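Long-range contacts in zinc-type alcohol dehydrogenase-like protein YAHK (Escherichia coli, PDB 1UUF), which catalyses the NADPH-dependent reduction of a wide range of aldehydes to primary alcohols as a zinc-containing member of the alcohol dehydrogenase family: residues 51-56 / 87-92; 179-184 / 321-326; 206-211 / 235-240. All blocks are in the same frame, centred on the assembly; numbering follows the deposited sequence.

Contact 1: 51-56 / 87-92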
# COMPACT_ATOMS: atom_id res chain seq x y z
N LYS A 51 -11.28 -37.06 10.39
CA LYS A 51 -11.59 -36.98 11.81
C LYS A 51 -10.26 -36.92 12.53
O LYS A 51 -9.44 -37.82 12.41
CB LYS A 51 -12.38 -38.21 12.26
CG LYS A 51 -12.71 -38.22 13.74
CD LYS A 51 -13.50 -39.47 14.10
CE LYS A 51 -13.84 -39.50 15.58
NZ LYS A 51 -14.67 -40.70 15.91
N ILE A 52 -10.06 -35.86 13.31
CA ILE A 52 -8.80 -35.62 14.01
C ILE A 52 -8.88 -35.61 15.52
O ILE A 52 -9.74 -34.94 16.10
CB ILE A 52 -8.21 -34.26 13.56
CG1 ILE A 52 -8.05 -34.25 12.04
CG2 ILE A 52 -6.89 -34.00 14.26
CD1 ILE A 52 -7.74 -32.88 11.48
N GLU A 53 -7.98 -36.35 16.16
CA GLU A 53 -7.89 -36.39 17.62
C GLU A 53 -6.89 -35.27 17.91
O GLU A 53 -5.70 -35.40 17.62
CB GLU A 53 -7.33 -37.73 18.09
CG GLU A 53 -7.33 -37.91 19.60
CD GLU A 53 -8.73 -37.99 20.19
OE1 GLU A 53 -9.57 -38.70 19.61
OE2 GLU A 53 -8.98 -37.34 21.22
N ILE A 54 -7.38 -34.17 18.47
CA ILE A 54 -6.51 -33.03 18.76
C ILE A 54 -5.54 -33.26 19.90
O ILE A 54 -5.92 -33.62 21.01
CB ILE A 54 -7.36 -31.77 19.05
CG1 ILE A 54 -8.27 -31.48 17.85
CG2 ILE A 54 -6.46 -30.57 19.30
CD1 ILE A 54 -9.15 -30.26 18.03
N ALA A 55 -4.26 -33.04 19.62
CA ALA A 55 -3.22 -33.22 20.63
C ALA A 55 -2.92 -31.89 21.30
O ALA A 55 -2.84 -31.81 22.53
CB ALA A 55 -1.96 -33.78 19.99
N TYR A 56 -2.75 -30.84 20.50
CA TYR A 56 -2.45 -29.52 21.03
C TYR A 56 -3.13 -28.41 20.25
O TYR A 56 -3.45 -28.57 19.07
CB TYR A 56 -0.94 -29.26 21.01
CG TYR A 56 -0.13 -30.32 21.70
CD1 TYR A 56 0.42 -31.39 20.98
CD2 TYR A 56 0.05 -30.31 23.08
CE1 TYR A 56 1.12 -32.40 21.62
CE2 TYR A 56 0.75 -31.32 23.74
CZ TYR A 56 1.28 -32.36 23.00
OH TYR A 56 1.95 -33.38 23.64
N ARG A 87 -3.75 -36.12 15.44
CA ARG A 87 -3.58 -37.33 14.65
C ARG A 87 -4.89 -37.76 14.01
O ARG A 87 -5.95 -37.67 14.63
CB ARG A 87 -3.04 -38.46 15.53
CG ARG A 87 -1.68 -38.15 16.16
CD ARG A 87 -1.21 -39.28 17.07
NE ARG A 87 0.13 -39.04 17.60
CZ ARG A 87 0.45 -38.06 18.43
NH1 ARG A 87 1.71 -37.93 18.85
NH2 ARG A 87 -0.47 -37.21 18.85
N VAL A 88 -4.82 -38.23 12.77
CA VAL A 88 -6.01 -38.67 12.06
C VAL A 88 -6.54 -39.96 12.70
O VAL A 88 -5.79 -40.92 12.88
CB VAL A 88 -5.72 -38.93 10.57
CG1 VAL A 88 -6.97 -39.45 9.87
CG2 VAL A 88 -5.24 -37.64 9.91
N VAL A 89 -7.82 -39.95 13.04
CA VAL A 89 -8.47 -41.11 13.66
C VAL A 89 -9.19 -41.92 12.58
O VAL A 89 -9.18 -43.15 12.61
CB VAL A 89 -9.50 -40.67 14.73
CG1 VAL A 89 -10.23 -41.89 15.27
CG2 VAL A 89 -8.81 -39.94 15.86
N ALA A 90 -9.81 -41.22 11.64
CA ALA A 90 -10.53 -41.87 10.56
C ALA A 90 -10.67 -40.91 9.39
O ALA A 90 -10.49 -39.70 9.54
CB ALA A 90 -11.91 -42.30 11.03
N VAL A 91 -10.97 -41.45 8.21
CA VAL A 91 -11.14 -40.64 7.01
C VAL A 91 -12.30 -41.14 6.17
O VAL A 91 -12.62 -42.33 6.19
CB VAL A 91 -9.87 -40.67 6.13
CG1 VAL A 91 -8.70 -40.04 6.87
CG2 VAL A 91 -9.54 -42.10 5.73
N GLY A 92 -12.93 -40.23 5.43
CA GLY A 92 -14.04 -40.59 4.57
C GLY A 92 -13.53 -41.47 3.45
O GLY A 92 -12.32 -41.52 3.20
O HOH W 1 -3.67 -36.88 19.05
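Glu53 and Arg87 form an antiparallel hydrogen-bonded pair, with Glu53 N to Arg87 O at 2.9 Å and Arg87 N to Glu53 O at 3.0 Å. Ile52 and Val88 make the next, non-hydrogen-bonded pair, on the buried face. Beyond it the register slips by one residue. Val89 and Ala90 both face Lys51, a classic beta bulge. Lys51 O accepts from Val89 N at 2.7 Å, and Lys51 N donates a hydrogen bond to Ala90 O.

The closest side-chain packing lies over the bulge, on the face nearer solvent. Val89 CG2 stands 3.5 Å from Glu53 CB, and the two side chains pass at a slant. The CG of Glu53 is anti to its backbone N (chi1 -175°), and a bend at chi2 brings OE1 to 4.0 Å from the same Val89 CG2. The Lys51 side chain touches strand 84-91 only through CB and CG; its extended chain then leads away.

The Arg87 end is looser. Its extended side chain runs beside strand 49-58, and NH2 passes Ala55 CB at 3.9 Å, with the methyl at the guanidinium edge. One water links NH2 to Glu53 O, lying in the guanidinium plane.

Both strands belong to the mixed sheet of the GroES-like domain. Strand 152-156 pairs with strand 49-58, and strand 103-106 with strand 84-91. Ile52 and Val88 both pack on Val104, while Arg87 also reaches Leu170 of helix 170-173.

Contact 2: 179-184 / 321-326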
# COMPACT_ATOMS: atom_id res chain seq x y z
N ALA A 179 -0.27 -18.11 13.73
CA ALA A 179 0.80 -17.15 13.93
C ALA A 179 1.87 -17.34 12.86
O ALA A 179 2.38 -16.37 12.29
CB ALA A 179 1.42 -17.31 15.31
N GLY A 180 2.19 -18.59 12.57
CA GLY A 180 3.20 -18.86 11.56
C GLY A 180 2.82 -18.41 10.16
O GLY A 180 3.50 -17.58 9.56
N ILE A 181 1.71 -18.93 9.64
CA ILE A 181 1.31 -18.56 8.29
C ILE A 181 0.99 -17.06 8.16
O ILE A 181 1.24 -16.47 7.11
CB ILE A 181 0.11 -19.41 7.81
CG1 ILE A 181 -0.24 -19.07 6.36
CG2 ILE A 181 -1.08 -19.20 8.72
CD1 ILE A 181 0.89 -19.33 5.37
N THR A 182 0.47 -16.45 9.22
CA THR A 182 0.14 -15.03 9.17
C THR A 182 1.37 -14.18 8.85
O THR A 182 1.26 -13.14 8.21
CB THR A 182 -0.48 -14.57 10.50
OG1 THR A 182 -1.77 -15.19 10.64
CG2 THR A 182 -0.66 -13.05 10.54
N THR A 183 2.54 -14.64 9.29
CA THR A 183 3.77 -13.90 9.01
C THR A 183 4.48 -14.47 7.78
O THR A 183 5.09 -13.73 7.01
CB THR A 183 4.73 -13.88 10.23
OG1 THR A 183 5.03 -15.23 10.64
CG2 THR A 183 4.08 -13.15 11.39
N TYR A 184 4.40 -15.78 7.60
CA TYR A 184 5.04 -16.43 6.47
C TYR A 184 4.47 -15.93 5.15
O TYR A 184 5.21 -15.62 4.22
CB TYR A 184 4.83 -17.95 6.54
CG TYR A 184 5.51 -18.73 5.44
CD1 TYR A 184 6.84 -19.15 5.57
CD2 TYR A 184 4.83 -19.06 4.26
CE1 TYR A 184 7.47 -19.89 4.57
CE2 TYR A 184 5.45 -19.80 3.25
CZ TYR A 184 6.77 -20.21 3.42
OH TYR A 184 7.38 -20.94 2.42
N GLN A 321 0.60 -25.25 3.69
CA GLN A 321 1.29 -26.53 3.56
C GLN A 321 2.76 -26.31 3.22
O GLN A 321 3.64 -26.99 3.75
CB GLN A 321 0.65 -27.40 2.47
CG GLN A 321 1.26 -28.80 2.41
CD GLN A 321 1.05 -29.58 3.70
OE1 GLN A 321 -0.06 -29.99 4.01
NE2 GLN A 321 2.13 -29.76 4.47
N GLU A 322 3.02 -25.35 2.33
CA GLU A 322 4.38 -25.03 1.93
C GLU A 322 5.17 -24.59 3.16
O GLU A 322 6.32 -24.99 3.36
CB GLU A 322 4.37 -23.89 0.90
CG GLU A 322 5.75 -23.50 0.40
CD GLU A 322 5.73 -22.24 -0.44
OE1 GLU A 322 5.85 -21.13 0.14
OE2 GLU A 322 5.57 -22.34 -1.67
N MET A 323 4.53 -23.76 3.98
CA MET A 323 5.16 -23.27 5.19
C MET A 323 5.53 -24.41 6.13
O MET A 323 6.63 -24.45 6.67
CB MET A 323 4.23 -22.30 5.92
CG MET A 323 4.80 -21.80 7.23
SD MET A 323 3.53 -21.14 8.30
CE MET A 323 2.49 -22.61 8.54
N LEU A 324 4.59 -25.32 6.34
CA LEU A 324 4.84 -26.46 7.22
C LEU A 324 6.00 -27.31 6.72
O LEU A 324 6.83 -27.76 7.51
CB LEU A 324 3.57 -27.30 7.36
CG LEU A 324 2.49 -26.62 8.21
CD1 LEU A 324 1.19 -27.39 8.13
CD2 LEU A 324 2.97 -26.54 9.66
N ASP A 325 6.06 -27.53 5.41
CA ASP A 325 7.14 -28.33 4.83
C ASP A 325 8.47 -27.62 5.03
O ASP A 325 9.47 -28.23 5.42
CB ASP A 325 6.90 -28.55 3.33
CG ASP A 325 5.65 -29.37 3.05
OD1 ASP A 325 5.13 -30.03 3.98
OD2 ASP A 325 5.18 -29.35 1.89
N PHE A 326 8.47 -26.32 4.75
CA PHE A 326 9.65 -25.47 4.90
C PHE A 326 10.14 -25.51 6.36
O PHE A 326 11.32 -25.68 6.62
CB PHE A 326 9.29 -24.03 4.51
CG PHE A 326 10.39 -23.03 4.71
CD1 PHE A 326 11.40 -22.88 3.76
CD2 PHE A 326 10.41 -22.21 5.83
CE1 PHE A 326 12.40 -21.92 3.93
CE2 PHE A 326 11.41 -21.25 6.01
CZ PHE A 326 12.41 -21.11 5.06
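Met323 and Tyr184 carry most of this crossing between helices 176-189 and 317-330. The local axes cross at 103°, 10.1 Å apart at their closest.

The apolar contacts centre on the Tyr184 ring. Met323 CB sits over the middle of one face, 3.7 Å from the centroid, as a CH-pi contact. Met323 CG lies over the same face, 3.6 Å from Tyr184 CG. Both side chains leave their helices with CG anti to the backbone N (chi1 -177° for Tyr184), and they slide past each other in opposite directions. Phe326 adds an oblique ring contact through CD2, 4.0 Å from Tyr184 CE1.

The sulfur makes a second set of contacts. Met323 SD reaches the backbone of the other helix, 3.2 Å from Ile181 N and close to Gly180 C. SD also stands obliquely to the Tyr184 ring, a Met-aromatic contact.

The polar contact is a single hydrogen bond, from Tyr184 OH to Glu322 OE1 at 2.8 Å. It meets the anti side of the carboxylate, 26° out of its plane. Arg188 NE also bonds this hydroxyl, and the Arg188 side chain makes a cation-pi contact with Phe326. A leucine in place of Tyr184 would probably leave Glu322 OE1 without this donor and strip Met323 of its aromatic face.

Such near-perpendicular helix packing holds helix 317-330 against helix 176-189, which carries Cys178, a ligand of the catalytic zinc. Ile181 lies about 8 Å from that metal, side chain to ion.

Contact 3: 206-211 / 235-240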
# COMPACT_ATOMS: atom_id res chain seq x y z
N LEU A 206 3.16 -13.23 17.18
CA LEU A 206 3.35 -13.04 15.74
C LEU A 206 4.77 -12.59 15.45
O LEU A 206 5.42 -13.10 14.54
CB LEU A 206 2.38 -11.99 15.21
CG LEU A 206 0.90 -12.37 15.11
CD1 LEU A 206 0.10 -11.15 14.65
CD2 LEU A 206 0.73 -13.51 14.13
N GLY A 207 5.24 -11.62 16.23
CA GLY A 207 6.58 -11.10 16.03
C GLY A 207 7.68 -12.14 16.11
O GLY A 207 8.59 -12.16 15.27
N HIS A 208 7.62 -13.02 17.10
CA HIS A 208 8.67 -14.02 17.23
C HIS A 208 8.70 -14.97 16.03
O HIS A 208 9.77 -15.42 15.62
CB HIS A 208 8.56 -14.76 18.59
CG HIS A 208 7.93 -16.12 18.53
ND1 HIS A 208 6.59 -16.32 18.30
CD2 HIS A 208 8.46 -17.35 18.75
CE1 HIS A 208 6.31 -17.61 18.38
NE2 HIS A 208 7.43 -18.26 18.66
N MET A 209 7.54 -15.23 15.43
CA MET A 209 7.50 -16.09 14.25
C MET A 209 8.01 -15.32 13.04
O MET A 209 8.66 -15.89 12.16
CB MET A 209 6.08 -16.59 13.96
CG MET A 209 5.60 -17.72 14.87
SD MET A 209 6.81 -19.06 15.07
CE MET A 209 7.29 -19.40 13.37
N GLY A 210 7.70 -14.03 12.98
CA GLY A 210 8.15 -13.22 11.86
C GLY A 210 9.66 -13.16 11.81
O GLY A 210 10.27 -13.23 10.74
N ILE A 211 10.29 -13.03 12.98
CA ILE A 211 11.74 -12.98 13.05
C ILE A 211 12.34 -14.33 12.65
O ILE A 211 13.24 -14.40 11.82
CB ILE A 211 12.20 -12.59 14.47
CG1 ILE A 211 11.70 -11.18 14.79
CG2 ILE A 211 13.72 -12.66 14.57
CD1 ILE A 211 11.96 -10.74 16.22
N LYS A 235 17.30 -10.56 19.64
CA LYS A 235 18.56 -11.07 19.11
C LYS A 235 18.52 -12.59 19.13
O LYS A 235 18.86 -13.26 18.15
CB LYS A 235 19.73 -10.59 19.97
CG LYS A 235 20.10 -9.14 19.80
CD LYS A 235 20.82 -8.94 18.48
CE LYS A 235 21.44 -7.55 18.41
NZ LYS A 235 22.21 -7.39 17.15
N ALA A 236 18.11 -13.14 20.27
CA ALA A 236 18.02 -14.58 20.46
C ALA A 236 17.11 -15.27 19.45
O ALA A 236 17.34 -16.42 19.09
CB ALA A 236 17.56 -14.88 21.88
N LEU A 237 16.08 -14.57 18.99
CA LEU A 237 15.13 -15.12 18.02
C LEU A 237 15.70 -15.18 16.61
O LEU A 237 15.16 -15.88 15.75
CB LEU A 237 13.84 -14.30 18.02
CG LEU A 237 12.88 -14.55 19.19
CD1 LEU A 237 11.89 -13.41 19.31
CD2 LEU A 237 12.16 -15.88 18.98
N GLY A 238 16.77 -14.44 16.36
CA GLY A 238 17.38 -14.46 15.04
C GLY A 238 17.50 -13.12 14.35
O GLY A 238 17.90 -13.05 13.18
N ALA A 239 17.17 -12.05 15.05
CA ALA A 239 17.27 -10.72 14.46
C ALA A 239 18.75 -10.36 14.34
O ALA A 239 19.52 -10.57 15.27
CB ALA A 239 16.55 -9.70 15.32
N ASP A 240 19.13 -9.82 13.18
CA ASP A 240 20.52 -9.42 12.96
C ASP A 240 20.78 -8.10 13.66
O ASP A 240 21.90 -7.82 14.09
CB ASP A 240 20.80 -9.28 11.47
CG ASP A 240 20.66 -10.59 10.73
OD1 ASP A 240 21.40 -11.54 11.06
OD2 ASP A 240 19.80 -10.68 9.83
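The His208 imidazole meets Leu237 at its edge, where CD2 of the leucine lies in the ring plane, 4.0 Å from His208 CD2. Tyr358 also meets this ring, with the two planes about 20° apart. Both ring nitrogens are engaged: ND1 with Gly205 O and NE2 with Asp335 N. These bonds fix the rotation of the imidazole. Its chi1 of 102° is away from the usual staggered values.

Leu237 straddles the root of the histidine. Its CD1 is 3.7 Å from His208 CB, and CD2 is nearly as close to the same atom. The two side chains cross at about a right angle.

Ile211 fills the other half of the contact mainly with one methyl, CG2. This atom, anti to the backbone N, touches Leu237 CB at 3.8 Å. It also packs on the turn that follows, 3.5 Å from Ala239 N, and reaches Ala239 CB at 4.2 Å. Gly238 closes helix 231-237 in a Schellman motif, with positive phi (124°). There a CB would jam against the carbonyl O of Leu237.

The contact belongs to the Rossmann-type domain. Helix 205-216 includes Gly207 of a GxGxxG pattern, consistent with dinucleotide binding. Ile211 and Ala239 both pack on Ala223 of strand 220-225, and Asp240, just before strand 241-244, bonds to Val221 of strand 220-225. On the other side of helix 205-216, Leu206 and Met209 lean on helix 176-189.

Overall arrangement
Contacts 2 and 3 are buried, whereas contact 1 is only partly so and lies farther from the centre of the chain. Contact 1 joins two strands of the GroES-like domain mainly through backbone hydrogen bonds. The other two join helices or a helix end through side chains: contact 2 mixes a methionine, aromatic rings and one polar bond, while contact 3 is apolar between its segments. Contact 3 is nested in the loop closed by contact 2. No helix or strand is shared, but helix 176-189 of contact 2 packs on helix 205-216 of contact 3, with Thr183 CG2 3.4 Å from Leu206 O. Contact 1 stands apart, its nearest atoms about 11 Å from contact 2 and 14 Å from contact 3.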